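PDB 6DHT: xyloglucan-specific endo-beta-1,4-glucanase BoGH9A from Bacteroides ovatus, which catalyses the endohydrolysis of 1,4-beta-D-glucosidic linkages in the backbone of xyloglucan, releasing xyloglucan oligosaccharides. Local coordinates for residues N21-Y26 with S105-A110; A267-A272 with F343-E348; A299-Y304 with F351-E356. All blocks are in the same frame, centred on the assembly; numbering follows the deposited sequence.

Contact 1: N21-Y26 with S105-A110; sequences NQLGYY and SPLADA
The junction between the immunoglobulin-like N-terminal domain and the glycoside hydrolase family 9 catalytic domain is represented here by two leucines, L23 on a loop of the former and L107 in the first turn of helix 105-117 of the latter. A single methyl does most of the work: L23 CD1 packs on L107 CB at 3.8 Å. The same methyl comes within 4.2 Å of L107 CD2, and the two side chains cross at about a right angle. L107 holds its CG anti to the backbone N (chi1 174°), which leaves CB as its nearest atom to L23 and carries the branch on past that methyl, where it also meets L557 and A561 of helix 551-567 and M471 of helix 461-474.

An Asx turn from N21 to L23 probably helps to fix the direction in which the loop presents this leucine. N21 OD1 accepts the backbone N of L23 at 2.8 Å, with the donor in the carbonyl plane. It also takes the N of G24 at 3.1 Å, this second donor standing well above that plane. The other end of the amide is occupied too, N21 ND2 donating to D472 OD1. At the backbone angles of G24 (phi 128°, psi -161°) a CB would be jammed against the preceding carbonyl O.

A second, looser approach is made by Y26, whose ring end nears the start of the helix, OH to S105 N 4.5 Å. The firm partners of that hydroxyl are D565 OD1 and the backbone N of L104, so it ties the loop to the last helix of the chain as well as to the residue preceding helix 105-117.

Contact 2: A267-A272 with F343-E348; sequences AALDFA and FWAASE
W344 and D270 meet where helix 339-353 packs against helix 265-281, and the indole can be traced outward from its root. From CB, CG stands anti to the backbone N (chi1 177°), which swings the ring system across to the neighbouring helix. On the benzo side, CE3 lies 3.7 Å from D270 OD1, and CZ3 approaches the same oxygen at 3.6 Å. The carboxylate oxygen therefore sits at the ring edge, near its plane, where the slightly positive C-H rim is suited to receive it; the two flat groups are turned 46° apart. CZ3 also rests 4.1 Å from D270 CA. On the pyrrole side, NE1 donates to the anti lone pair of E348 OE2 at 3.0 Å, one turn further along its own helix, while E348 OE1 forms a salt bridge with R280. A leucine in place of W344 would probably leave E348 OE2 without its indole donor and open a gap beside D270.

Beside the indole, small residues let the helices come close. A345 CB touches L269 O at 3.7 Å and L269 CD2 at 3.9 Å, and A272 CB adds a looser contact to A345 CB (4.3 Å). The short helical segments approach to 8.3 Å between axes and cross at 32°, running in broadly the same direction. L269 continues onto Y304 and A307 of helix 292-309, and D270 packs against E341, a calcium ligand on helix 339-353.

Contact 3: A299-Y304 with F351-E356; sequences AAEKAY and FSTGKE
A water molecule gripped by E301 and K355 joins helix 292-309 to the turn that follows helix 339-353. It donates to E301 OE1 at 2.6 Å and accepts from K355 NZ at 2.9 Å, so a single ordered water bridges the two charged groups. Directly, E301 OE2 and K355 NZ stand 4.4 Å apart, too far for a salt bridge, although the attraction may still help to keep the ammonium group beyond the oxygen end of the carboxylate, near its plane. The reach depends on an extended chain: beyond CB, all the K355 torsions are close to 180°, which carries the ammonium group back toward helix 292-309.

The second carboxylate oxygen has firmer company outside the pair, a hydrogen bond with Y358 OH. It also faces the methyl T353 CG2 at 4.2 Å, the apolar branch of a residue whose other branch is busy in the turn. With T353 OG1 lying beside both the backbone N and the carbonyl carbon (chi1 72°), the hydroxyl is hydrogen-bonded to L349 O, one turn back, and accepts K355 N at 3.1 Å. The division of labour illustrates how a threonine can present a methyl to a neighbouring helix while its oxygen organises its own backbone.

That bond from K355 N makes an ST turn, spanning G354, where positive phi (79°) ends helix 339-353; K355 then serves as the N-cap position of helix 356-364, so one helix passes into the next through a short turn within the (alpha/alpha)6 barrel fold of family 9.

Contact 1 stands apart, its centre 33 Å from that of contact 2 and 38 Å from that of contact 3, on the opposite side of the chain's centre. It comes first along the chain and joins the immunoglobulin-like domain to the catalytic one. Contacts 2 and 3 lie wholly within the catalytic domain, 9 Å apart between centres, and their segments alternate in sequence. Helix 339-353 serves both, while helices 265-281 and 292-309 are consecutive and pack on each other, A272 O meeting A300 CB at 3.4 Å. These two thus belong to the helical packing of the family's (alpha/alpha)6 barrel, from its buried part to its surface, while contact 1 lies at the seam between domains.

Contact 1: N21-Y26 with S105-A110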
ATOM      1  N   ASN A  21     -18.353  -5.546  -6.934  1.00 15.53           N
ATOM      2  CA  ASN A  21     -17.741  -5.190  -5.668  1.00 16.58           C
ATOM      3  C   ASN A  21     -18.445  -5.967  -4.561  1.00 13.41           C
ATOM      4  O   ASN A  21     -19.610  -5.734  -4.251  1.00 14.09           O
ATOM      5  CB  ASN A  21     -17.893  -3.691  -5.471  1.00 15.70           C
ATOM      6  CG  ASN A  21     -17.253  -3.202  -4.186  1.00 13.76           C
ATOM      7  OD1 ASN A  21     -17.303  -3.874  -3.154  1.00 14.52           O
ATOM      8  ND2 ASN A  21     -16.685  -1.997  -4.232  1.00 14.76           N
ATOM      9  N   GLN A  22     -17.714  -6.908  -3.976  1.00 13.91           N
ATOM     10  CA  GLN A  22     -18.307  -7.838  -3.007  1.00 13.81           C
ATOM     11  C   GLN A  22     -18.503  -7.242  -1.630  1.00 15.18           C
ATOM     12  O   GLN A  22     -19.039  -7.902  -0.743  1.00 18.02           O
ATOM     13  CB  GLN A  22     -17.454  -9.094  -2.906  1.00 14.80           C
ATOM     14  CG  GLN A  22     -17.429  -9.920  -4.201  1.00 14.68           C
ATOM     15  CD  GLN A  22     -16.445 -11.062  -4.171  1.00 14.69           C
ATOM     16  OE1 GLN A  22     -15.996 -11.486  -3.105  1.00 15.32           O
ATOM     17  NE2 GLN A  22     -16.050 -11.544  -5.356  1.00 16.40           N
ATOM     18  N   LEU A  23     -18.062  -5.992  -1.425  1.00 14.24           N
ATOM     19  CA  LEU A  23     -18.356  -5.308  -0.176  1.00 17.65           C
ATOM     20  C   LEU A  23     -19.659  -4.522  -0.319  1.00 15.10           C
ATOM     21  O   LEU A  23     -20.468  -4.478   0.611  1.00 17.38           O
ATOM     22  CB  LEU A  23     -17.212  -4.385   0.208  1.00 17.16           C
ATOM     23  CG  LEU A  23     -15.843  -5.030   0.359  1.00 22.45           C
ATOM     24  CD1 LEU A  23     -14.933  -4.085   1.177  1.00 19.68           C
ATOM     25  CD2 LEU A  23     -15.849  -6.417   0.973  1.00 19.86           C
ATOM     26  N   GLY A  24     -19.875  -3.934  -1.494  1.00 14.68           N
ATOM     27  CA  GLY A  24     -21.098  -3.200  -1.772  1.00 14.68           C
ATOM     28  C   GLY A  24     -20.806  -1.808  -2.302  1.00 15.38           C
ATOM     29  O   GLY A  24     -19.701  -1.534  -2.782  1.00 15.57           O
ATOM     30  N   TYR A  25     -21.802  -0.933  -2.209  1.00 15.65           N
ATOM     31  CA  TYR A  25     -21.763   0.373  -2.853  1.00 16.50           C
ATOM     32  C   TYR A  25     -22.235   1.482  -1.953  1.00 18.19           C
ATOM     33  O   TYR A  25     -23.148   1.297  -1.152  1.00 17.29           O
ATOM     34  CB  TYR A  25     -22.670   0.388  -4.085  1.00 17.21           C
ATOM     35  CG  TYR A  25     -22.354  -0.698  -5.048  1.00 18.46           C
ATOM     36  CD1 TYR A  25     -21.356  -0.555  -6.015  1.00 15.84           C
ATOM     37  CD2 TYR A  25     -23.064  -1.887  -5.018  1.00 19.38           C
ATOM     38  CE1 TYR A  25     -21.049  -1.575  -6.890  1.00 17.99           C
ATOM     39  CE2 TYR A  25     -22.776  -2.902  -5.894  1.00 20.99           C
ATOM     40  CZ  TYR A  25     -21.772  -2.740  -6.831  1.00 21.18           C
ATOM     41  OH  TYR A  25     -21.467  -3.751  -7.711  1.00 22.93           O
ATOM     42  N   TYR A  26     -21.606   2.649  -2.072  1.00 16.51           N
ATOM     43  CA  TYR A  26     -22.129   3.830  -1.389  1.00 13.82           C
ATOM     44  C   TYR A  26     -23.424   4.278  -2.069  1.00 16.14           C
ATOM     45  O   TYR A  26     -23.576   4.071  -3.281  1.00 17.74           O
ATOM     46  CB  TYR A  26     -21.124   4.997  -1.403  1.00 16.57           C
ATOM     47  CG  TYR A  26     -19.872   4.728  -0.579  1.00 17.15           C
ATOM     48  CD1 TYR A  26     -19.832   5.001   0.776  1.00 15.03           C
ATOM     49  CD2 TYR A  26     -18.765   4.138  -1.166  1.00 14.37           C
ATOM     50  CE1 TYR A  26     -18.690   4.723   1.535  1.00 15.02           C
ATOM     51  CE2 TYR A  26     -17.622   3.858  -0.421  1.00 14.24           C
ATOM     52  CZ  TYR A  26     -17.607   4.127   0.918  1.00 14.36           C
ATOM     53  OH  TYR A  26     -16.475   3.812   1.622  1.00 13.87           O
ATOM     54  N   SER A 105     -15.321   1.138   5.015  1.00 14.93           N
ATOM     55  CA  SER A 105     -14.674   1.374   6.291  1.00 14.40           C
ATOM     56  C   SER A 105     -14.055   0.107   6.875  1.00 15.16           C
ATOM     57  O   SER A 105     -12.901   0.149   7.358  1.00 13.88           O
ATOM     58  CB  SER A 105     -15.661   2.030   7.263  1.00 16.74           C
ATOM     59  OG  SER A 105     -15.065   2.239   8.532  1.00 21.72           O
ATOM     60  N   PRO A 106     -14.759  -1.046   6.821  1.00 14.02           N
ATOM     61  CA  PRO A 106     -14.107  -2.256   7.356  1.00 13.64           C
ATOM     62  C   PRO A 106     -12.865  -2.640   6.566  1.00 13.74           C
ATOM     63  O   PRO A 106     -11.938  -3.178   7.156  1.00 14.96           O
ATOM     64  CB  PRO A 106     -15.197  -3.325   7.251  1.00 13.45           C
ATOM     65  CG  PRO A 106     -16.482  -2.541   7.257  1.00 16.44           C
ATOM     66  CD  PRO A 106     -16.177  -1.289   6.503  1.00 16.12           C
ATOM     67  N   LEU A 107     -12.845  -2.357   5.272  1.00 13.45           N
ATOM     68  CA  LEU A 107     -11.675  -2.608   4.445  1.00 12.67           C
ATOM     69  C   LEU A 107     -10.505  -1.694   4.854  1.00 13.49           C
ATOM     70  O   LEU A 107      -9.390  -2.156   5.067  1.00 12.55           O
ATOM     71  CB  LEU A 107     -12.047  -2.411   2.973  1.00 12.26           C
ATOM     72  CG  LEU A 107     -10.893  -2.501   1.971  1.00 12.61           C
ATOM     73  CD1 LEU A 107     -10.352  -3.919   1.887  1.00 12.97           C
ATOM     74  CD2 LEU A 107     -11.334  -2.070   0.639  1.00 13.88           C
ATOM     75  N   ALA A 108     -10.775  -0.401   4.989  1.00 12.66           N
ATOM     76  CA  ALA A 108      -9.737   0.538   5.368  1.00 12.82           C
ATOM     77  C   ALA A 108      -9.141   0.172   6.727  1.00 11.84           C
ATOM     78  O   ALA A 108      -7.926   0.183   6.902  1.00 11.92           O
ATOM     79  CB  ALA A 108     -10.288   1.957   5.405  1.00 13.76           C
ATOM     80  N   ASP A 109      -9.990  -0.203   7.669  1.00 12.35           N
ATOM     81  CA  ASP A 109      -9.554  -0.557   9.007  1.00 12.83           C
ATOM     82  C   ASP A 109      -8.766  -1.850   8.996  1.00 11.70           C
ATOM     83  O   ASP A 109      -7.704  -1.950   9.626  1.00 13.54           O
ATOM     84  CB  ASP A 109     -10.758  -0.692   9.961  1.00 14.20           C
ATOM     85  CG  ASP A 109     -11.434   0.646  10.287  1.00 17.01           C
ATOM     86  OD1 ASP A 109     -11.027   1.695   9.772  1.00 15.19           O
ATOM     87  OD2 ASP A 109     -12.410   0.605  11.064  1.00 19.79           O
ATOM     88  N   ALA A 110      -9.274  -2.849   8.285  1.00 12.41           N
ATOM     89  CA  ALA A 110      -8.554  -4.132   8.202  1.00 13.16           C
ATOM     90  C   ALA A 110      -7.169  -4.011   7.541  1.00 11.97           C
ATOM     91  O   ALA A 110      -6.200  -4.632   7.966  1.00 12.38           O
ATOM     92  CB  ALA A 110      -9.386  -5.166   7.474  1.00 12.11           C
TER

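Contact 2: A267-A272 with F343-E348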
ATOM      1  N   ALA A 267      18.283   3.634   1.106  1.00 19.14           N
ATOM      2  CA  ALA A 267      17.879   3.501   2.504  1.00 18.47           C
ATOM      3  C   ALA A 267      18.010   4.812   3.260  1.00 20.79           C
ATOM      4  O   ALA A 267      17.116   5.217   4.016  1.00 19.34           O
ATOM      5  CB  ALA A 267      18.673   2.399   3.197  1.00 21.50           C
ATOM      6  N   ALA A 268      19.153   5.471   3.086  1.00 18.61           N
ATOM      7  CA  ALA A 268      19.394   6.719   3.760  1.00 18.07           C
ATOM      8  C   ALA A 268      18.360   7.772   3.369  1.00 16.60           C
ATOM      9  O   ALA A 268      17.865   8.490   4.221  1.00 17.79           O
ATOM     10  CB  ALA A 268      20.794   7.218   3.457  1.00 21.52           C
ATOM     11  N   LEU A 269      18.059   7.844   2.078  1.00 19.57           N
ATOM     12  CA  LEU A 269      17.114   8.855   1.600  1.00 19.20           C
ATOM     13  C   LEU A 269      15.655   8.554   1.979  1.00 19.29           C
ATOM     14  O   LEU A 269      14.930   9.458   2.375  1.00 18.13           O
ATOM     15  CB  LEU A 269      17.251   9.051   0.102  1.00 19.50           C
ATOM     16  CG  LEU A 269      18.571   9.722  -0.289  1.00 18.47           C
ATOM     17  CD1 LEU A 269      18.767   9.633  -1.760  1.00 18.56           C
ATOM     18  CD2 LEU A 269      18.582  11.167   0.159  1.00 18.74           C
ATOM     19  N   ASP A 270      15.227   7.301   1.849  1.00 18.80           N
ATOM     20  CA  ASP A 270      13.850   6.968   2.246  1.00 15.99           C
ATOM     21  C   ASP A 270      13.697   7.151   3.762  1.00 16.27           C
ATOM     22  O   ASP A 270      12.677   7.640   4.247  1.00 17.92           O
ATOM     23  CB  ASP A 270      13.512   5.551   1.853  1.00 16.13           C
ATOM     24  CG  ASP A 270      13.348   5.384   0.358  1.00 16.97           C
ATOM     25  OD1 ASP A 270      13.046   6.381  -0.326  1.00 19.33           O
ATOM     26  OD2 ASP A 270      13.539   4.253  -0.164  1.00 16.48           O
ATOM     27  N   PHE A 271      14.744   6.822   4.530  1.00 15.15           N
ATOM     28  CA  PHE A 271      14.787   7.132   5.951  1.00 14.81           C
ATOM     29  C   PHE A 271      14.676   8.656   6.192  1.00 16.73           C
ATOM     30  O   PHE A 271      13.892   9.121   7.026  1.00 14.41           O
ATOM     31  CB  PHE A 271      16.113   6.583   6.542  1.00 16.24           C
ATOM     32  CG  PHE A 271      16.350   6.903   7.990  1.00 18.92           C
ATOM     33  CD1 PHE A 271      16.827   8.137   8.337  1.00 15.43           C
ATOM     34  CD2 PHE A 271      16.166   5.965   8.986  1.00 17.35           C
ATOM     35  CE1 PHE A 271      17.100   8.460   9.654  1.00 17.72           C
ATOM     36  CE2 PHE A 271      16.423   6.267  10.313  1.00 19.97           C
ATOM     37  CZ  PHE A 271      16.906   7.524  10.657  1.00 19.17           C
ATOM     38  N   ALA A 272      15.470   9.435   5.459  1.00 17.15           N
ATOM     39  CA  ALA A 272      15.471  10.881   5.644  1.00 17.34           C
ATOM     40  C   ALA A 272      14.100  11.468   5.333  1.00 15.95           C
ATOM     41  O   ALA A 272      13.585  12.273   6.089  1.00 15.11           O
ATOM     42  CB  ALA A 272      16.539  11.515   4.786  1.00 17.34           C
ATOM     43  N   PHE A 343      14.687  13.605  -4.509  1.00 17.44           N
ATOM     44  CA  PHE A 343      13.590  14.570  -4.656  1.00 18.97           C
ATOM     45  C   PHE A 343      12.632  14.508  -3.487  1.00 15.49           C
ATOM     46  O   PHE A 343      12.255  15.528  -2.904  1.00 15.93           O
ATOM     47  CB  PHE A 343      12.829  14.337  -5.950  1.00 19.22           C
ATOM     48  CG  PHE A 343      11.626  15.211  -6.104  1.00 17.55           C
ATOM     49  CD1 PHE A 343      11.790  16.552  -6.365  1.00 19.84           C
ATOM     50  CD2 PHE A 343      10.335  14.702  -6.012  1.00 18.01           C
ATOM     51  CE1 PHE A 343      10.708  17.376  -6.522  1.00 17.38           C
ATOM     52  CE2 PHE A 343       9.250  15.527  -6.168  1.00 17.08           C
ATOM     53  CZ  PHE A 343       9.431  16.870  -6.427  1.00 16.93           C
ATOM     54  N   TRP A 344      12.226  13.294  -3.134  1.00 15.88           N
ATOM     55  CA  TRP A 344      11.281  13.127  -2.030  1.00 15.37           C
ATOM     56  C   TRP A 344      11.901  13.601  -0.704  1.00 13.98           C
ATOM     57  O   TRP A 344      11.303  14.407   0.025  1.00 14.58           O
ATOM     58  CB  TRP A 344      10.761  11.669  -1.963  1.00 14.40           C
ATOM     59  CG  TRP A 344       9.851  11.432  -0.808  1.00 12.58           C
ATOM     60  CD1 TRP A 344       8.956  12.304  -0.276  1.00 16.64           C
ATOM     61  CD2 TRP A 344       9.792  10.251   0.007  1.00 13.17           C
ATOM     62  NE1 TRP A 344       8.334  11.753   0.826  1.00 13.77           N
ATOM     63  CE2 TRP A 344       8.811  10.481   1.001  1.00 13.41           C
ATOM     64  CE3 TRP A 344      10.442   9.014  -0.029  1.00 15.20           C
ATOM     65  CZ2 TRP A 344       8.502   9.538   1.979  1.00 12.89           C
ATOM     66  CZ3 TRP A 344      10.119   8.068   0.947  1.00 15.56           C
ATOM     67  CH2 TRP A 344       9.152   8.342   1.930  1.00 15.06           C
ATOM     68  N   ALA A 345      13.117  13.151  -0.410  1.00 16.03           N
ATOM     69  CA  ALA A 345      13.781  13.583   0.808  1.00 16.28           C
ATOM     70  C   ALA A 345      14.019  15.094   0.903  1.00 13.19           C
ATOM     71  O   ALA A 345      13.752  15.687   1.923  1.00 15.32           O
ATOM     72  CB  ALA A 345      15.116  12.847   0.987  1.00 17.19           C
ATOM     73  N   ALA A 346      14.528  15.687  -0.173  1.00 16.23           N
ATOM     74  CA  ALA A 346      14.802  17.123  -0.151  1.00 17.68           C
ATOM     75  C   ALA A 346      13.490  17.871   0.025  1.00 16.44           C
ATOM     76  O   ALA A 346      13.440  18.858   0.762  1.00 17.17           O
ATOM     77  CB  ALA A 346      15.503  17.532  -1.419  1.00 18.78           C
ATOM     78  N   SER A 347      12.426  17.409  -0.645  1.00 14.86           N
ATOM     79  CA  SER A 347      11.108  18.057  -0.506  1.00 15.19           C
ATOM     80  C   SER A 347      10.614  18.010   0.940  1.00 15.70           C
ATOM     81  O   SER A 347      10.234  19.031   1.508  1.00 16.09           O
ATOM     82  CB  SER A 347      10.079  17.433  -1.444  1.00 14.58           C
ATOM     83  OG  SER A 347      10.409  17.680  -2.790  1.00 16.09           O
ATOM     84  N   GLU A 348      10.667  16.835   1.569  1.00 15.88           N
ATOM     85  CA  GLU A 348      10.241  16.728   2.945  1.00 14.28           C
ATOM     86  C   GLU A 348      11.091  17.603   3.856  1.00 15.27           C
ATOM     87  O   GLU A 348      10.570  18.192   4.774  1.00 14.68           O
ATOM     88  CB  GLU A 348      10.278  15.262   3.409  1.00 15.60           C
ATOM     89  CG  GLU A 348       9.323  14.324   2.690  1.00 14.73           C
ATOM     90  CD  GLU A 348       7.846  14.534   3.072  1.00 18.05           C
ATOM     91  OE1 GLU A 348       7.498  15.445   3.878  1.00 18.07           O
ATOM     92  OE2 GLU A 348       7.009  13.759   2.542  1.00 16.88           O
TER

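Contact 3: A299-Y304 with F351-E356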
ATOM      1  N   ALA A 299      17.801  13.107  12.929  1.00 18.73           N
ATOM      2  CA  ALA A 299      18.207  11.886  12.255  1.00 21.59           C
ATOM      3  C   ALA A 299      18.098  12.005  10.743  1.00 19.26           C
ATOM      4  O   ALA A 299      18.946  11.520   9.992  1.00 20.48           O
ATOM      5  CB  ALA A 299      17.360  10.721  12.737  1.00 22.51           C
ATOM      6  N   ALA A 300      17.013  12.641  10.296  1.00 17.44           N
ATOM      7  CA  ALA A 300      16.795  12.849   8.871  1.00 20.63           C
ATOM      8  C   ALA A 300      17.900  13.657   8.209  1.00 15.52           C
ATOM      9  O   ALA A 300      18.369  13.311   7.131  1.00 18.89           O
ATOM     10  CB  ALA A 300      15.451  13.556   8.653  1.00 15.44           C
ATOM     11  N   GLU A 301      18.305  14.740   8.876  1.00 18.44           N
ATOM     12  CA  GLU A 301      19.313  15.635   8.319  1.00 21.99           C
ATOM     13  C   GLU A 301      20.666  14.920   8.253  1.00 18.96           C
ATOM     14  O   GLU A 301      21.372  15.018   7.255  1.00 21.37           O
ATOM     15  CB  GLU A 301      19.374  16.952   9.117  1.00 22.96           C
ATOM     16  CG  GLU A 301      18.075  17.773   8.994  1.00 23.75           C
ATOM     17  CD  GLU A 301      18.216  19.240   9.350  1.00 33.18           C
ATOM     18  OE1 GLU A 301      17.869  19.611  10.488  1.00 34.60           O
ATOM     19  OE2 GLU A 301      18.634  20.026   8.472  1.00 37.51           O
ATOM     20  N   LYS A 302      20.962  14.106   9.263  1.00 22.02           N
ATOM     21  CA  LYS A 302      22.191  13.317   9.247  1.00 23.88           C
ATOM     22  C   LYS A 302      22.158  12.252   8.138  1.00 25.07           C
ATOM     23  O   LYS A 302      23.155  11.996   7.474  1.00 23.61           O
ATOM     24  CB  LYS A 302      22.437  12.645  10.605  1.00 26.26           C
ATOM     25  CG  LYS A 302      22.925  13.584  11.708  1.00 34.61           C
ATOM     26  CD  LYS A 302      23.584  12.826  12.856  1.00 33.92           C
ATOM     27  CE  LYS A 302      24.948  12.241  12.450  1.00 39.84           C
ATOM     28  NZ  LYS A 302      25.592  11.459  13.548  1.00 34.85           N
ATOM     29  N   ALA A 303      21.007  11.620   7.916  1.00 22.57           N
ATOM     30  CA  ALA A 303      20.917  10.631   6.855  1.00 21.53           C
ATOM     31  C   ALA A 303      21.041  11.257   5.471  1.00 19.40           C
ATOM     32  O   ALA A 303      21.679  10.709   4.583  1.00 21.40           O
ATOM     33  CB  ALA A 303      19.593   9.857   6.956  1.00 21.16           C
ATOM     34  N   TYR A 304      20.410  12.413   5.277  1.00 19.00           N
ATOM     35  CA  TYR A 304      20.503  13.079   3.999  1.00 18.57           C
ATOM     36  C   TYR A 304      21.961  13.488   3.725  1.00 20.31           C
ATOM     37  O   TYR A 304      22.461  13.317   2.611  1.00 22.44           O
ATOM     38  CB  TYR A 304      19.563  14.294   3.991  1.00 19.45           C
ATOM     39  CG  TYR A 304      19.457  14.965   2.652  1.00 22.69           C
ATOM     40  CD1 TYR A 304      20.316  15.997   2.305  1.00 22.66           C
ATOM     41  CD2 TYR A 304      18.484  14.585   1.737  1.00 22.93           C
ATOM     42  CE1 TYR A 304      20.233  16.606   1.085  1.00 28.29           C
ATOM     43  CE2 TYR A 304      18.390  15.194   0.507  1.00 23.38           C
ATOM     44  CZ  TYR A 304      19.267  16.211   0.189  1.00 31.18           C
ATOM     45  OH  TYR A 304      19.185  16.823  -1.033  1.00 39.55           O
ATOM     46  N   PHE A 351      10.041  21.176   3.570  1.00 16.44           N
ATOM     47  CA  PHE A 351       8.793  21.503   4.258  1.00 14.83           C
ATOM     48  C   PHE A 351       8.910  21.424   5.775  1.00 17.47           C
ATOM     49  O   PHE A 351       8.251  22.175   6.487  1.00 21.93           O
ATOM     50  CB  PHE A 351       7.628  20.656   3.719  1.00 16.54           C
ATOM     51  CG  PHE A 351       7.274  21.007   2.295  1.00 16.93           C
ATOM     52  CD1 PHE A 351       6.953  22.323   1.954  1.00 17.44           C
ATOM     53  CD2 PHE A 351       7.298  20.057   1.300  1.00 20.56           C
ATOM     54  CE1 PHE A 351       6.672  22.662   0.658  1.00 20.78           C
ATOM     55  CE2 PHE A 351       7.010  20.391  -0.008  1.00 19.29           C
ATOM     56  CZ  PHE A 351       6.688  21.696  -0.330  1.00 19.47           C
ATOM     57  N   SER A 352       9.800  20.579   6.278  1.00 17.12           N
ATOM     58  CA  SER A 352       9.999  20.504   7.721  1.00 17.23           C
ATOM     59  C   SER A 352      10.939  21.573   8.309  1.00 19.78           C
ATOM     60  O   SER A 352      10.791  21.913   9.471  1.00 23.36           O
ATOM     61  CB  SER A 352      10.523  19.138   8.116  1.00 20.18           C
ATOM     62  OG  SER A 352       9.567  18.138   7.748  1.00 19.48           O
ATOM     63  N   THR A 353      11.879  22.081   7.514  1.00 18.68           N
ATOM     64  CA  THR A 353      12.873  23.034   8.030  1.00 19.56           C
ATOM     65  C   THR A 353      12.731  24.422   7.436  1.00 21.04           C
ATOM     66  O   THR A 353      13.209  25.394   8.029  1.00 20.47           O
ATOM     67  CB  THR A 353      14.330  22.578   7.763  1.00 16.54           C
ATOM     68  OG1 THR A 353      14.651  22.698   6.372  1.00 19.32           O
ATOM     69  CG2 THR A 353      14.574  21.164   8.262  1.00 22.39           C
ATOM     70  N   GLY A 354      12.136  24.523   6.255  1.00 18.90           N
ATOM     71  CA  GLY A 354      12.038  25.793   5.559  1.00 19.43           C
ATOM     72  C   GLY A 354      13.307  26.213   4.850  1.00 19.62           C
ATOM     73  O   GLY A 354      13.320  27.256   4.190  1.00 21.91           O
ATOM     74  N   LYS A 355      14.360  25.410   4.949  1.00 20.97           N
ATOM     75  CA  LYS A 355      15.668  25.809   4.410  1.00 19.46           C
ATOM     76  C   LYS A 355      15.783  25.738   2.889  1.00 20.30           C
ATOM     77  O   LYS A 355      15.517  24.707   2.252  1.00 17.71           O
ATOM     78  CB  LYS A 355      16.800  25.028   5.083  1.00 20.65           C
ATOM     79  CG  LYS A 355      16.903  25.274   6.555  1.00 22.13           C
ATOM     80  CD  LYS A 355      18.095  24.557   7.161  1.00 27.14           C
ATOM     81  CE  LYS A 355      18.338  25.021   8.588  1.00 38.78           C
ATOM     82  NZ  LYS A 355      19.445  24.267   9.220  1.00 39.37           N
ATOM     83  N   GLU A 356      16.183  26.857   2.298  1.00 18.23           N
ATOM     84  CA  GLU A 356      16.300  26.982   0.855  1.00 19.99           C
ATOM     85  C   GLU A 356      17.308  25.995   0.266  1.00 20.56           C
ATOM     86  O   GLU A 356      17.206  25.581  -0.887  1.00 19.14           O
ATOM     87  CB  GLU A 356      16.649  28.436   0.478  1.00 23.43           C
ATOM     88  CG  GLU A 356      15.604  29.440   0.945  1.00 26.57           C
ATOM     89  CD  GLU A 356      15.997  30.897   0.703  1.00 38.18           C
ATOM     90  OE1 GLU A 356      17.128  31.160   0.237  1.00 28.39           O
ATOM     91  OE2 GLU A 356      15.162  31.784   0.975  1.00 37.85           O
TER
HETATM   92  O   HOH W   1      17.737  22.179  10.364  1.00 42.70           O